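Local coordinates for hemoglobin chain d1 (Lumbricus terrestris, PDB 1X9F), which binds heme, here with carbon monoxide as a ligand, and probably carries oxygen, at residues H110-L115 with T121-G126; K11-S16 with D117-H122; S75-P80 with H129-Q134. All coordinates share one frame; numbering follows the deposited sequence.

How the contacts relate
Contact 1 joins helices 101-119 and 125-139 of this all-helical globin across their corner; contact 2 brings helix 4-18, and contact 3 the turn after helix 57-75, against this pair. Contacts 1 and 2, with centres about 7 Å apart, share Thr-121 and His-122 at that corner, and both touch a second copy of this protein. The centre of contact 3, further along helix 125-139, lies about 15 Å from that of contact 1 and about 16 Å from that of contact 2. In sequence, contact 1 falls between the two segments of contact 3, whereas those of contacts 2 and 3 alternate. A salt bridge from Lys-11 to Asp-78 ties helix 4-18 to the turn that packs on the last helix.

Contact 1 of 3, residues H110-L115 with T121-G126; sequences HLLHVL and THFDFG
The Phe-123 ring is enclosed from both faces and at an edge, with Leu-112 and Leu-115 supplying the contacts from helix 101-119. Over the centre of one face, 4.0 Å above the plane, sits the backbone N of Phe-125; the backbone C of Leu-115 lies over the opposite face, and on that side Leu-115 CB comes 3.7 Å from CE1 of Phe-123. At the edge, in the ring plane, Leu-112 CD2 meets Phe-123 CZ at 3.6 Å. The backbone O of Leu-112 also approaches this ring obliquely, 3.5 Å from Phe-123 CE2. With CG anti to the backbone N (chi1 171°), the Phe-123 ring extends from the corner to Leu-112 and Leu-115. The other methyl of Leu-112, CD1, lies oblique to the Phe-125 ring, 3.7 Å from CE2, so its two methyls serve one phenylalanine each. No hydrogen bond crosses, and the side chains meet by apolar packing alone. The pairing joins helix 101-119 (globin helix G) to the corner before helix 125-139 (helix H) and to its first turn. Trp-128 touches Leu-112, Leu-115 and Phe-123, helix 4-18 packs on Leu-115 through Trp-14, and Tyr-55 of the second subunit meets the Phe-123 ring edge-to-face.

Contact 2 of 3, residues K11-S16 with D117-H122; sequences KLQWAS and DRLGTH
Gln-13 meets the other segment in two ways, by an amide hydrogen bond to the backbone of His-122 and by apolar packing on Leu-119. Its NE2 donates to His-122 O at 2.8 Å, with an N-H...O angle of 147°. The acceptor lies almost in the amide plane of Gln-13, but seen from His-122 the donor stands above the carbonyl plane, 51° out of it. Nearer the helix, Gln-13 CB rests 3.8 Å from Leu-119 CD1, while Leu-119 CD2 lies 3.7 Å from the backbone O of Gln-13. That same methyl reaches 4.2 Å from CB of Ser-16, so the leucine tip spans one turn of helix 4-18. CG of Gln-13 is anti to the carbonyl carbon (chi1 -66°) and the chain is extended beyond it, which carries the amide past Leu-119 to the following turn.

In the next shell both ends of the amide find further partners, which should fix its rotation. OE1 accepts from Asp-124 N and from Trp-128 NE1, and NE2 also bonds to Asp-129 OD2 of the neighbouring Globin III chain. With an alanine here, His-122 O, Asp-124 N and the indole N-H of Trp-128 would probably each lose the amide as a partner, and Leu-119 CD1 would be less well covered.

Gly-120, with positive phi, leads the chain out of helix 101-119 into the corner that presents His-122 O. Helix 4-18 thus lies against the corner before helix 125-139, Trp-14 turning instead to helix 57-75, while Arg-118 makes a salt bridge to Glu-30 of helix 21-38.

Contact 3 of 3, residues S75-P80 with H129-Q134; sequences SMLDTP and HDCVDQ
Leu-77 reaches from the turn after helix 57-75 to the sulfur of Cys-131 on helix 125-139. Its CB stands back, 4.5 Å from Cys-131 SG. The bond to CB does not point at the other segment, but the first torsion (chi1 -102°) swings CG and both methyls to the sulfur. CG comes to 3.3 Å of Cys-131 SG, and CD2 continues alongside, also 3.3 Å from it. CD1 stays 4.1 Å from Cys-131 SG and lies 4.2 Å from both the backbone O of Cys-131 and NE2 of Gln-134, one turn on. The leucine is presented by a type I beta turn from Met-76 to Thr-79, in which Met-76 O accepts both Thr-79 N, at 2.9 Å, and Thr-79 OG1, at 3.3 Å, from the same face of its carbonyl plane. Ser-7 and Val-10 of helix 4-18 touch both Leu-77 and Cys-131. No hydrogen bond crosses between the segments; a branched side chain packs against sulfur. That sulfur is half of the disulfide to Cys-2, which ties the N-terminus covalently to helix 125-139, so Leu-77 packs on a disulfide rather than a free thiol, and the contact adds apolar packing beside a covalent link.

Contact 1 of 3, residues H110-L115 with T121-G126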
ATOM      1  N   HIS D 110      -9.229 -18.849 -11.087  1.00 26.75           N
ATOM      2  CA  HIS D 110      -8.484 -17.612 -11.000  1.00 28.50           C
ATOM      3  C   HIS D 110      -9.335 -16.416 -10.616  1.00 28.33           C
ATOM      4  O   HIS D 110      -8.851 -15.523  -9.923  1.00 30.39           O
ATOM      5  CB  HIS D 110      -7.742 -17.349 -12.293  1.00 29.96           C
ATOM      6  CG  HIS D 110      -6.518 -18.189 -12.453  1.00 31.70           C
ATOM      7  ND1 HIS D 110      -6.510 -19.363 -13.177  1.00 36.81           N
ATOM      8  CD2 HIS D 110      -5.259 -18.026 -11.984  1.00 31.16           C
ATOM      9  CE1 HIS D 110      -5.296 -19.884 -13.150  1.00 33.91           C
ATOM     10  NE2 HIS D 110      -4.518 -19.091 -12.433  1.00 31.32           N
ATOM     11  N   LEU D 111     -10.588 -16.388 -11.063  1.00 29.61           N
ATOM     12  CA  LEU D 111     -11.515 -15.372 -10.591  1.00 25.13           C
ATOM     13  C   LEU D 111     -11.575 -15.401  -9.064  1.00 24.43           C
ATOM     14  O   LEU D 111     -11.413 -14.366  -8.418  1.00 23.43           O
ATOM     15  CB  LEU D 111     -12.906 -15.568 -11.190  1.00 23.43           C
ATOM     16  CG  LEU D 111     -13.962 -14.559 -10.730  1.00 27.07           C
ATOM     17  CD1 LEU D 111     -13.620 -13.126 -11.166  1.00 24.13           C
ATOM     18  CD2 LEU D 111     -15.343 -14.971 -11.227  1.00 16.53           C
ATOM     19  N   LEU D 112     -11.762 -16.589  -8.488  1.00 24.09           N
ATOM     20  CA  LEU D 112     -11.861 -16.727  -7.033  1.00 26.18           C
ATOM     21  C   LEU D 112     -10.585 -16.303  -6.307  1.00 26.45           C
ATOM     22  O   LEU D 112     -10.645 -15.693  -5.233  1.00 26.90           O
ATOM     23  CB  LEU D 112     -12.258 -18.153  -6.643  1.00 27.92           C
ATOM     24  CG  LEU D 112     -13.666 -18.608  -7.041  1.00 29.25           C
ATOM     25  CD1 LEU D 112     -13.990 -19.939  -6.374  1.00 31.36           C
ATOM     26  CD2 LEU D 112     -14.728 -17.584  -6.674  1.00 27.58           C
ATOM     27  N   HIS D 113      -9.442 -16.608  -6.912  1.00 27.79           N
ATOM     28  CA  HIS D 113      -8.136 -16.269  -6.362  1.00 27.74           C
ATOM     29  C   HIS D 113      -7.894 -14.755  -6.363  1.00 29.24           C
ATOM     30  O   HIS D 113      -7.473 -14.192  -5.346  1.00 29.18           O
ATOM     31  CB  HIS D 113      -7.053 -17.003  -7.152  1.00 28.40           C
ATOM     32  CG  HIS D 113      -5.688 -16.896  -6.552  1.00 31.07           C
ATOM     33  ND1 HIS D 113      -4.924 -15.753  -6.648  1.00 36.84           N
ATOM     34  CD2 HIS D 113      -4.944 -17.791  -5.861  1.00 32.29           C
ATOM     35  CE1 HIS D 113      -3.772 -15.946  -6.033  1.00 36.80           C
ATOM     36  NE2 HIS D 113      -3.759 -17.173  -5.546  1.00 35.58           N
ATOM     37  N   VAL D 114      -8.165 -14.100  -7.493  1.00 29.32           N
ATOM     38  CA  VAL D 114      -8.041 -12.644  -7.572  1.00 29.55           C
ATOM     39  C   VAL D 114      -9.074 -11.953  -6.675  1.00 29.12           C
ATOM     40  O   VAL D 114      -8.761 -10.945  -6.039  1.00 31.14           O
ATOM     41  CB  VAL D 114      -8.082 -12.084  -9.034  1.00 30.66           C
ATOM     42  CG1 VAL D 114      -7.028 -12.771  -9.913  1.00 30.76           C
ATOM     43  CG2 VAL D 114      -9.461 -12.210  -9.665  1.00 35.29           C
ATOM     44  N   LEU D 115     -10.290 -12.499  -6.616  1.00 27.99           N
ATOM     45  CA  LEU D 115     -11.323 -11.949  -5.738  1.00 28.04           C
ATOM     46  C   LEU D 115     -10.880 -12.030  -4.281  1.00 28.47           C
ATOM     47  O   LEU D 115     -11.050 -11.072  -3.515  1.00 24.02           O
ATOM     48  CB  LEU D 115     -12.664 -12.658  -5.939  1.00 27.71           C
ATOM     49  CG  LEU D 115     -13.502 -12.204  -7.139  1.00 25.96           C
ATOM     50  CD1 LEU D 115     -14.619 -13.186  -7.381  1.00 26.67           C
ATOM     51  CD2 LEU D 115     -14.063 -10.806  -6.945  1.00 23.67           C
ATOM     52  N   THR D 121      -9.919 -11.864   3.897  1.00 29.98           N
ATOM     53  CA  THR D 121     -10.473 -12.955   4.698  1.00 30.34           C
ATOM     54  C   THR D 121     -12.007 -12.948   4.737  1.00 28.30           C
ATOM     55  O   THR D 121     -12.622 -13.933   5.142  1.00 27.80           O
ATOM     56  CB  THR D 121      -9.900 -12.932   6.138  1.00 31.81           C
ATOM     57  OG1 THR D 121     -10.881 -12.395   7.044  1.00 36.41           O
ATOM     58  CG2 THR D 121      -8.736 -11.933   6.246  1.00 35.72           C
ATOM     59  N   HIS D 122     -12.614 -11.841   4.316  1.00 29.54           N
ATOM     60  CA  HIS D 122     -14.071 -11.698   4.315  1.00 31.33           C
ATOM     61  C   HIS D 122     -14.721 -12.371   3.106  1.00 30.07           C
ATOM     62  O   HIS D 122     -15.954 -12.433   3.003  1.00 28.97           O
ATOM     63  CB  HIS D 122     -14.451 -10.217   4.272  1.00 35.28           C
ATOM     64  CG  HIS D 122     -14.180  -9.459   5.537  1.00 43.52           C
ATOM     65  ND1 HIS D 122     -14.327 -10.005   6.796  1.00 51.52           N
ATOM     66  CD2 HIS D 122     -13.835  -8.163   5.730  1.00 46.33           C
ATOM     67  CE1 HIS D 122     -14.052  -9.087   7.707  1.00 53.95           C
ATOM     68  NE2 HIS D 122     -13.755  -7.960   7.086  1.00 50.65           N
ATOM     69  N   PHE D 123     -13.891 -12.838   2.180  1.00 27.23           N
ATOM     70  CA  PHE D 123     -14.354 -13.359   0.907  1.00 25.16           C
ATOM     71  C   PHE D 123     -15.177 -14.626   1.110  1.00 24.54           C
ATOM     72  O   PHE D 123     -14.672 -15.626   1.617  1.00 24.09           O
ATOM     73  CB  PHE D 123     -13.142 -13.585  -0.004  1.00 26.03           C
ATOM     74  CG  PHE D 123     -13.441 -14.328  -1.275  1.00 28.15           C
ATOM     75  CD1 PHE D 123     -14.357 -13.839  -2.202  1.00 28.25           C
ATOM     76  CD2 PHE D 123     -12.760 -15.508  -1.562  1.00 28.71           C
ATOM     77  CE1 PHE D 123     -14.607 -14.536  -3.385  1.00 31.15           C
ATOM     78  CE2 PHE D 123     -13.003 -16.210  -2.739  1.00 26.88           C
ATOM     79  CZ  PHE D 123     -13.931 -15.725  -3.652  1.00 32.14           C
ATOM     80  N   ASP D 124     -16.452 -14.559   0.733  1.00 24.61           N
ATOM     81  CA  ASP D 124     -17.348 -15.699   0.866  1.00 22.66           C
ATOM     82  C   ASP D 124     -17.161 -16.714  -0.254  1.00 24.87           C
ATOM     83  O   ASP D 124     -17.985 -16.834  -1.170  1.00 23.75           O
ATOM     84  CB  ASP D 124     -18.798 -15.247   0.930  1.00 24.63           C
ATOM     85  CG  ASP D 124     -19.688 -16.272   1.593  1.00 26.87           C
ATOM     86  OD1 ASP D 124     -20.725 -15.866   2.161  1.00 30.52           O
ATOM     87  OD2 ASP D 124     -19.436 -17.500   1.616  1.00 20.40           O
ATOM     88  N   PHE D 125     -16.059 -17.444  -0.138  1.00 24.63           N
ATOM     89  CA  PHE D 125     -15.675 -18.499  -1.052  1.00 21.60           C
ATOM     90  C   PHE D 125     -16.819 -19.481  -1.330  1.00 24.21           C
ATOM     91  O   PHE D 125     -17.096 -19.792  -2.489  1.00 23.50           O
ATOM     92  CB  PHE D 125     -14.453 -19.219  -0.472  1.00 21.29           C
ATOM     93  CG  PHE D 125     -13.899 -20.284  -1.363  1.00 23.08           C
ATOM     94  CD1 PHE D 125     -14.290 -21.613  -1.205  1.00 22.61           C
ATOM     95  CD2 PHE D 125     -12.989 -19.966  -2.369  1.00 20.69           C
ATOM     96  CE1 PHE D 125     -13.787 -22.612  -2.034  1.00 20.55           C
ATOM     97  CE2 PHE D 125     -12.477 -20.957  -3.204  1.00 19.76           C
ATOM     98  CZ  PHE D 125     -12.878 -22.285  -3.037  1.00 20.77           C
ATOM     99  N   GLY D 126     -17.473 -19.956  -0.269  1.00 24.11           N
ATOM    100  CA  GLY D 126     -18.615 -20.858  -0.392  1.00 20.48           C
ATOM    101  C   GLY D 126     -19.695 -20.283  -1.291  1.00 24.28           C
ATOM    102  O   GLY D 126     -20.106 -20.918  -2.265  1.00 24.50           O
TER

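Contact 2 of 3, residues K11-S16 with D117-H122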
ATOM      1  N   LYS D  11     -23.499 -10.580  -4.814  1.00 24.54           N
ATOM      2  CA  LYS D  11     -23.816  -9.264  -5.370  1.00 25.90           C
ATOM      3  C   LYS D  11     -23.044  -8.145  -4.654  1.00 24.46           C
ATOM      4  O   LYS D  11     -22.422  -7.302  -5.302  1.00 25.00           O
ATOM      5  CB  LYS D  11     -25.322  -8.980  -5.316  1.00 24.09           C
ATOM      6  CG  LYS D  11     -26.167  -9.885  -6.238  1.00 23.53           C
ATOM      7  CD  LYS D  11     -27.645  -9.503  -6.029  1.00 32.82           C
ATOM      8  CE  LYS D  11     -28.578 -10.410  -6.815  1.00 30.30           C
ATOM      9  NZ  LYS D  11     -28.569 -10.091  -8.269  1.00 33.95           N
ATOM     10  N   LEU D  12     -23.088  -8.158  -3.322  1.00 23.59           N
ATOM     11  CA  LEU D  12     -22.440  -7.144  -2.488  1.00 22.82           C
ATOM     12  C   LEU D  12     -20.927  -7.123  -2.640  1.00 23.56           C
ATOM     13  O   LEU D  12     -20.326  -6.059  -2.839  1.00 21.34           O
ATOM     14  CB  LEU D  12     -22.800  -7.381  -1.020  1.00 21.25           C
ATOM     15  CG  LEU D  12     -23.967  -6.605  -0.402  1.00 24.72           C
ATOM     16  CD1 LEU D  12     -25.058  -6.199  -1.412  1.00 31.94           C
ATOM     17  CD2 LEU D  12     -24.557  -7.410   0.753  1.00 32.06           C
ATOM     18  N   GLN D  13     -20.320  -8.305  -2.553  1.00 24.43           N
ATOM     19  CA  GLN D  13     -18.870  -8.440  -2.628  1.00 23.45           C
ATOM     20  C   GLN D  13     -18.353  -8.116  -4.018  1.00 25.09           C
ATOM     21  O   GLN D  13     -17.246  -7.596  -4.173  1.00 27.67           O
ATOM     22  CB  GLN D  13     -18.431  -9.843  -2.212  1.00 22.36           C
ATOM     23  CG  GLN D  13     -18.702 -10.145  -0.753  1.00 22.11           C
ATOM     24  CD  GLN D  13     -17.827 -11.248  -0.207  1.00 22.29           C
ATOM     25  OE1 GLN D  13     -17.597 -12.264  -0.870  1.00 26.06           O
ATOM     26  NE2 GLN D  13     -17.336 -11.056   1.007  1.00 24.94           N
ATOM     27  N   TRP D  14     -19.161  -8.432  -5.023  1.00 24.90           N
ATOM     28  CA  TRP D  14     -18.826  -8.101  -6.388  1.00 24.38           C
ATOM     29  C   TRP D  14     -18.776  -6.596  -6.569  1.00 28.10           C
ATOM     30  O   TRP D  14     -17.860  -6.080  -7.210  1.00 29.39           O
ATOM     31  CB  TRP D  14     -19.859  -8.680  -7.336  1.00 22.30           C
ATOM     32  CG  TRP D  14     -19.589  -8.343  -8.747  1.00 19.77           C
ATOM     33  CD1 TRP D  14     -20.431  -7.713  -9.608  1.00 16.28           C
ATOM     34  CD2 TRP D  14     -18.387  -8.611  -9.480  1.00 25.15           C
ATOM     35  NE1 TRP D  14     -19.840  -7.587 -10.845  1.00 21.36           N
ATOM     36  CE2 TRP D  14     -18.582  -8.127 -10.793  1.00 23.08           C
ATOM     37  CE3 TRP D  14     -17.162  -9.225  -9.165  1.00 23.24           C
ATOM     38  CZ2 TRP D  14     -17.599  -8.224 -11.789  1.00 22.97           C
ATOM     39  CZ3 TRP D  14     -16.182  -9.322 -10.155  1.00 25.27           C
ATOM     40  CH2 TRP D  14     -16.411  -8.822 -11.452  1.00 26.44           C
ATOM     41  N   ALA D  15     -19.761  -5.902  -6.004  1.00 27.86           N
ATOM     42  CA  ALA D  15     -19.807  -4.447  -6.059  1.00 31.49           C
ATOM     43  C   ALA D  15     -18.497  -3.817  -5.580  1.00 33.88           C
ATOM     44  O   ALA D  15     -18.043  -2.831  -6.163  1.00 39.02           O
ATOM     45  CB  ALA D  15     -20.992  -3.911  -5.272  1.00 30.99           C
ATOM     46  N   SER D  16     -17.881  -4.382  -4.539  1.00 34.29           N
ATOM     47  CA  SER D  16     -16.604  -3.854  -4.047  1.00 33.12           C
ATOM     48  C   SER D  16     -15.437  -4.286  -4.908  1.00 33.31           C
ATOM     49  O   SER D  16     -14.637  -3.449  -5.320  1.00 33.05           O
ATOM     50  CB  SER D  16     -16.332  -4.273  -2.598  1.00 31.33           C
ATOM     51  OG  SER D  16     -17.528  -4.174  -1.827  1.00 36.61           O
ATOM     52  N   ASP D 117      -7.843 -11.917  -3.111  1.00 36.04           N
ATOM     53  CA  ASP D 117      -6.879 -10.850  -2.845  1.00 38.43           C
ATOM     54  C   ASP D 117      -7.568  -9.533  -2.563  1.00 36.97           C
ATOM     55  O   ASP D 117      -7.187  -8.817  -1.642  1.00 40.30           O
ATOM     56  CB  ASP D 117      -5.934 -10.658  -4.029  1.00 41.24           C
ATOM     57  CG  ASP D 117      -4.990 -11.818  -4.213  1.00 46.06           C
ATOM     58  OD1 ASP D 117      -4.457 -12.321  -3.202  1.00 50.58           O
ATOM     59  OD2 ASP D 117      -4.712 -12.292  -5.333  1.00 50.31           O
ATOM     60  N   ARG D 118      -8.573  -9.210  -3.367  1.00 37.02           N
ATOM     61  CA  ARG D 118      -9.278  -7.947  -3.227  1.00 36.06           C
ATOM     62  C   ARG D 118     -10.099  -7.890  -1.951  1.00 35.43           C
ATOM     63  O   ARG D 118     -10.080  -6.882  -1.240  1.00 35.91           O
ATOM     64  CB  ARG D 118     -10.195  -7.720  -4.421  1.00 36.49           C
ATOM     65  CG  ARG D 118      -9.463  -7.397  -5.709  1.00 42.24           C
ATOM     66  CD  ARG D 118      -9.087  -5.925  -5.828  1.00 52.22           C
ATOM     67  NE  ARG D 118      -8.384  -5.611  -7.074  1.00 48.55           N
ATOM     68  CZ  ARG D 118      -7.377  -6.316  -7.587  1.00 51.79           C
ATOM     69  NH1 ARG D 118      -6.905  -7.395  -6.969  1.00 50.63           N
ATOM     70  NH2 ARG D 118      -6.823  -5.928  -8.726  1.00 51.62           N
ATOM     71  N   LEU D 119     -10.825  -8.964  -1.662  1.00 35.42           N
ATOM     72  CA  LEU D 119     -11.763  -8.928  -0.545  1.00 34.55           C
ATOM     73  C   LEU D 119     -11.133  -9.385   0.761  1.00 35.52           C
ATOM     74  O   LEU D 119     -11.583  -8.995   1.837  1.00 38.34           O
ATOM     75  CB  LEU D 119     -13.022  -9.736  -0.870  1.00 32.83           C
ATOM     76  CG  LEU D 119     -13.876  -9.109  -1.981  1.00 32.61           C
ATOM     77  CD1 LEU D 119     -14.719 -10.162  -2.684  1.00 25.98           C
ATOM     78  CD2 LEU D 119     -14.748  -7.966  -1.445  1.00 30.65           C
ATOM     79  N   GLY D 120     -10.092 -10.206   0.671  1.00 34.55           N
ATOM     80  CA  GLY D 120      -9.381 -10.667   1.867  1.00 33.67           C
ATOM     81  C   GLY D 120     -10.086 -11.804   2.579  1.00 31.81           C
ATOM     82  O   GLY D 120     -10.773 -12.612   1.948  1.00 27.97           O
ATOM     83  N   THR D 121      -9.919 -11.864   3.897  1.00 29.98           N
ATOM     84  CA  THR D 121     -10.473 -12.955   4.698  1.00 30.34           C
ATOM     85  C   THR D 121     -12.007 -12.948   4.737  1.00 28.30           C
ATOM     86  O   THR D 121     -12.622 -13.933   5.142  1.00 27.80           O
ATOM     87  CB  THR D 121      -9.900 -12.932   6.138  1.00 31.81           C
ATOM     88  OG1 THR D 121     -10.881 -12.395   7.044  1.00 36.41           O
ATOM     89  CG2 THR D 121      -8.736 -11.933   6.246  1.00 35.72           C
ATOM     90  N   HIS D 122     -12.614 -11.841   4.316  1.00 29.54           N
ATOM     91  CA  HIS D 122     -14.071 -11.698   4.315  1.00 31.33           C
ATOM     92  C   HIS D 122     -14.721 -12.371   3.106  1.00 30.07           C
ATOM     93  O   HIS D 122     -15.954 -12.433   3.003  1.00 28.97           O
ATOM     94  CB  HIS D 122     -14.451 -10.217   4.272  1.00 35.28           C
ATOM     95  CG  HIS D 122     -14.180  -9.459   5.537  1.00 43.52           C
ATOM     96  ND1 HIS D 122     -14.327 -10.005   6.796  1.00 51.52           N
ATOM     97  CD2 HIS D 122     -13.835  -8.163   5.730  1.00 46.33           C
ATOM     98  CE1 HIS D 122     -14.052  -9.087   7.707  1.00 53.95           C
ATOM     99  NE2 HIS D 122     -13.755  -7.960   7.086  1.00 50.65           N
TER

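Contact 3 of 3, residues S75-P80 with H129-Q134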
ATOM      1  N   SER D  75     -25.722 -10.029 -11.491  1.00 19.52           N
ATOM      2  CA  SER D  75     -26.890  -9.222 -11.155  1.00 21.69           C
ATOM      3  C   SER D  75     -28.220  -9.911 -11.510  1.00 21.63           C
ATOM      4  O   SER D  75     -29.288  -9.421 -11.138  1.00 19.92           O
ATOM      5  CB  SER D  75     -26.791  -7.822 -11.771  1.00 21.72           C
ATOM      6  OG  SER D  75     -27.026  -7.854 -13.171  1.00 33.25           O
ATOM      7  N   MET D  76     -28.141 -11.046 -12.211  1.00 22.64           N
ATOM      8  CA  MET D  76     -29.318 -11.852 -12.563  1.00 22.46           C
ATOM      9  C   MET D  76     -29.461 -13.107 -11.705  1.00 23.79           C
ATOM     10  O   MET D  76     -30.370 -13.911 -11.929  1.00 22.63           O
ATOM     11  CB  MET D  76     -29.277 -12.259 -14.039  1.00 22.44           C
ATOM     12  CG  MET D  76     -29.604 -11.140 -14.999  1.00 20.48           C
ATOM     13  SD  MET D  76     -29.528 -11.693 -16.704  1.00 18.19           S
ATOM     14  CE  MET D  76     -29.955 -10.174 -17.548  1.00 15.87           C
ATOM     15  N   LEU D  77     -28.572 -13.280 -10.728  1.00 25.33           N
ATOM     16  CA  LEU D  77     -28.608 -14.460  -9.858  1.00 26.46           C
ATOM     17  C   LEU D  77     -29.981 -14.726  -9.218  1.00 28.12           C
ATOM     18  O   LEU D  77     -30.313 -15.873  -8.918  1.00 30.07           O
ATOM     19  CB  LEU D  77     -27.517 -14.373  -8.780  1.00 24.29           C
ATOM     20  CG  LEU D  77     -26.191 -15.155  -8.875  1.00 23.93           C
ATOM     21  CD1 LEU D  77     -25.932 -15.811 -10.232  1.00 23.28           C
ATOM     22  CD2 LEU D  77     -25.020 -14.259  -8.463  1.00 22.39           C
ATOM     23  N   ASP D  78     -30.777 -13.672  -9.033  1.00 28.18           N
ATOM     24  CA  ASP D  78     -32.099 -13.782  -8.401  1.00 30.84           C
ATOM     25  C   ASP D  78     -33.293 -13.778  -9.375  1.00 29.66           C
ATOM     26  O   ASP D  78     -34.452 -13.791  -8.940  1.00 28.75           O
ATOM     27  CB  ASP D  78     -32.267 -12.617  -7.436  1.00 31.37           C
ATOM     28  CG  ASP D  78     -32.153 -11.275  -8.137  1.00 37.13           C
ATOM     29  OD1 ASP D  78     -33.032 -10.418  -7.913  1.00 46.01           O
ATOM     30  OD2 ASP D  78     -31.233 -10.993  -8.940  1.00 33.07           O
ATOM     31  N   THR D  79     -33.032 -13.726 -10.679  1.00 30.42           N
ATOM     32  CA  THR D  79     -34.105 -13.756 -11.674  1.00 29.07           C
ATOM     33  C   THR D  79     -33.859 -14.918 -12.634  1.00 28.30           C
ATOM     34  O   THR D  79     -33.218 -14.722 -13.666  1.00 27.96           O
ATOM     35  CB  THR D  79     -34.169 -12.419 -12.458  1.00 29.15           C
ATOM     36  OG1 THR D  79     -32.862 -12.083 -12.945  1.00 32.50           O
ATOM     37  CG2 THR D  79     -34.512 -11.251 -11.534  1.00 26.68           C
ATOM     38  N   PRO D  80     -34.345 -16.123 -12.316  1.00 31.38           N
ATOM     39  CA  PRO D  80     -34.014 -17.306 -13.128  1.00 31.25           C
ATOM     40  C   PRO D  80     -34.379 -17.178 -14.619  1.00 30.49           C
ATOM     41  O   PRO D  80     -33.604 -17.621 -15.476  1.00 30.27           O
ATOM     42  CB  PRO D  80     -34.796 -18.440 -12.451  1.00 29.09           C
ATOM     43  CG  PRO D  80     -35.859 -17.745 -11.659  1.00 33.93           C
ATOM     44  CD  PRO D  80     -35.235 -16.461 -11.188  1.00 31.49           C
ATOM     45  N   HIS D 129     -18.364 -19.713  -4.932  1.00 35.37           N
ATOM     46  CA  HIS D 129     -18.195 -20.973  -5.616  1.00 38.89           C
ATOM     47  C   HIS D 129     -19.507 -21.581  -6.070  1.00 38.63           C
ATOM     48  O   HIS D 129     -19.626 -22.011  -7.213  1.00 39.11           O
ATOM     49  CB  HIS D 129     -17.455 -21.962  -4.741  1.00 42.43           C
ATOM     50  CG  HIS D 129     -16.851 -23.079  -5.515  1.00 47.75           C
ATOM     51  ND1 HIS D 129     -15.648 -22.951  -6.173  1.00 48.14           N
ATOM     52  CD2 HIS D 129     -17.301 -24.326  -5.782  1.00 56.47           C
ATOM     53  CE1 HIS D 129     -15.370 -24.083  -6.795  1.00 54.49           C
ATOM     54  NE2 HIS D 129     -16.356 -24.934  -6.573  1.00 57.93           N
ATOM     55  N   ASP D 130     -20.482 -21.633  -5.171  1.00 39.57           N
ATOM     56  CA  ASP D 130     -21.803 -22.114  -5.533  1.00 41.65           C
ATOM     57  C   ASP D 130     -22.328 -21.275  -6.683  1.00 43.49           C
ATOM     58  O   ASP D 130     -22.630 -21.794  -7.762  1.00 44.30           O
ATOM     59  CB  ASP D 130     -22.761 -22.007  -4.344  1.00 42.78           C
ATOM     60  CG  ASP D 130     -22.451 -23.005  -3.247  1.00 45.34           C
ATOM     61  OD1 ASP D 130     -23.078 -22.917  -2.171  1.00 46.98           O
ATOM     62  OD2 ASP D 130     -21.605 -23.918  -3.366  1.00 52.97           O
ATOM     63  N   CYS D 131     -22.391 -19.963  -6.431  1.00 44.34           N
ATOM     64  CA  CYS D 131     -23.050 -18.999  -7.305  1.00 44.86           C
ATOM     65  C   CYS D 131     -22.497 -18.868  -8.724  1.00 41.73           C
ATOM     66  O   CYS D 131     -23.254 -18.942  -9.695  1.00 42.44           O
ATOM     67  CB  CYS D 131     -23.026 -17.635  -6.629  1.00 45.95           C
ATOM     68  SG  CYS D 131     -24.657 -16.910  -6.472  1.00 61.51           S
ATOM     69  N   VAL D 132     -21.190 -18.652  -8.844  1.00 39.28           N
ATOM     70  CA  VAL D 132     -20.578 -18.454 -10.158  1.00 37.52           C
ATOM     71  C   VAL D 132     -20.516 -19.776 -10.926  1.00 37.44           C
ATOM     72  O   VAL D 132     -20.599 -19.790 -12.155  1.00 36.22           O
ATOM     73  CB  VAL D 132     -19.177 -17.791 -10.047  1.00 39.05           C
ATOM     74  CG1 VAL D 132     -18.504 -17.683 -11.411  1.00 32.14           C
ATOM     75  CG2 VAL D 132     -19.290 -16.410  -9.425  1.00 36.41           C
ATOM     76  N   ASP D 133     -20.383 -20.877 -10.187  1.00 35.57           N
ATOM     77  CA  ASP D 133     -20.359 -22.226 -10.754  1.00 35.36           C
ATOM     78  C   ASP D 133     -21.535 -22.448 -11.682  1.00 33.19           C
ATOM     79  O   ASP D 133     -21.369 -22.898 -12.816  1.00 33.15           O
ATOM     80  CB  ASP D 133     -20.442 -23.256  -9.639  1.00 36.71           C
ATOM     81  CG  ASP D 133     -19.420 -24.346  -9.782  1.00 42.35           C
ATOM     82  OD1 ASP D 133     -19.047 -24.929  -8.739  1.00 52.28           O
ATOM     83  OD2 ASP D 133     -18.923 -24.695 -10.876  1.00 46.84           O
ATOM     84  N   GLN D 134     -22.724 -22.121 -11.183  1.00 32.88           N
ATOM     85  CA  GLN D 134     -23.944 -22.175 -11.971  1.00 33.56           C
ATOM     86  C   GLN D 134     -23.821 -21.332 -13.243  1.00 33.90           C
ATOM     87  O   GLN D 134     -24.258 -21.761 -14.315  1.00 35.68           O
ATOM     88  CB  GLN D 134     -25.135 -21.709 -11.129  1.00 34.49           C
ATOM     89  CG  GLN D 134     -26.410 -21.463 -11.930  1.00 37.05           C
ATOM     90  CD  GLN D 134     -27.445 -20.645 -11.179  1.00 39.32           C
ATOM     91  OE1 GLN D 134     -28.628 -20.680 -11.523  1.00 35.25           O
ATOM     92  NE2 GLN D 134     -27.012 -19.910 -10.156  1.00 35.00           N
TER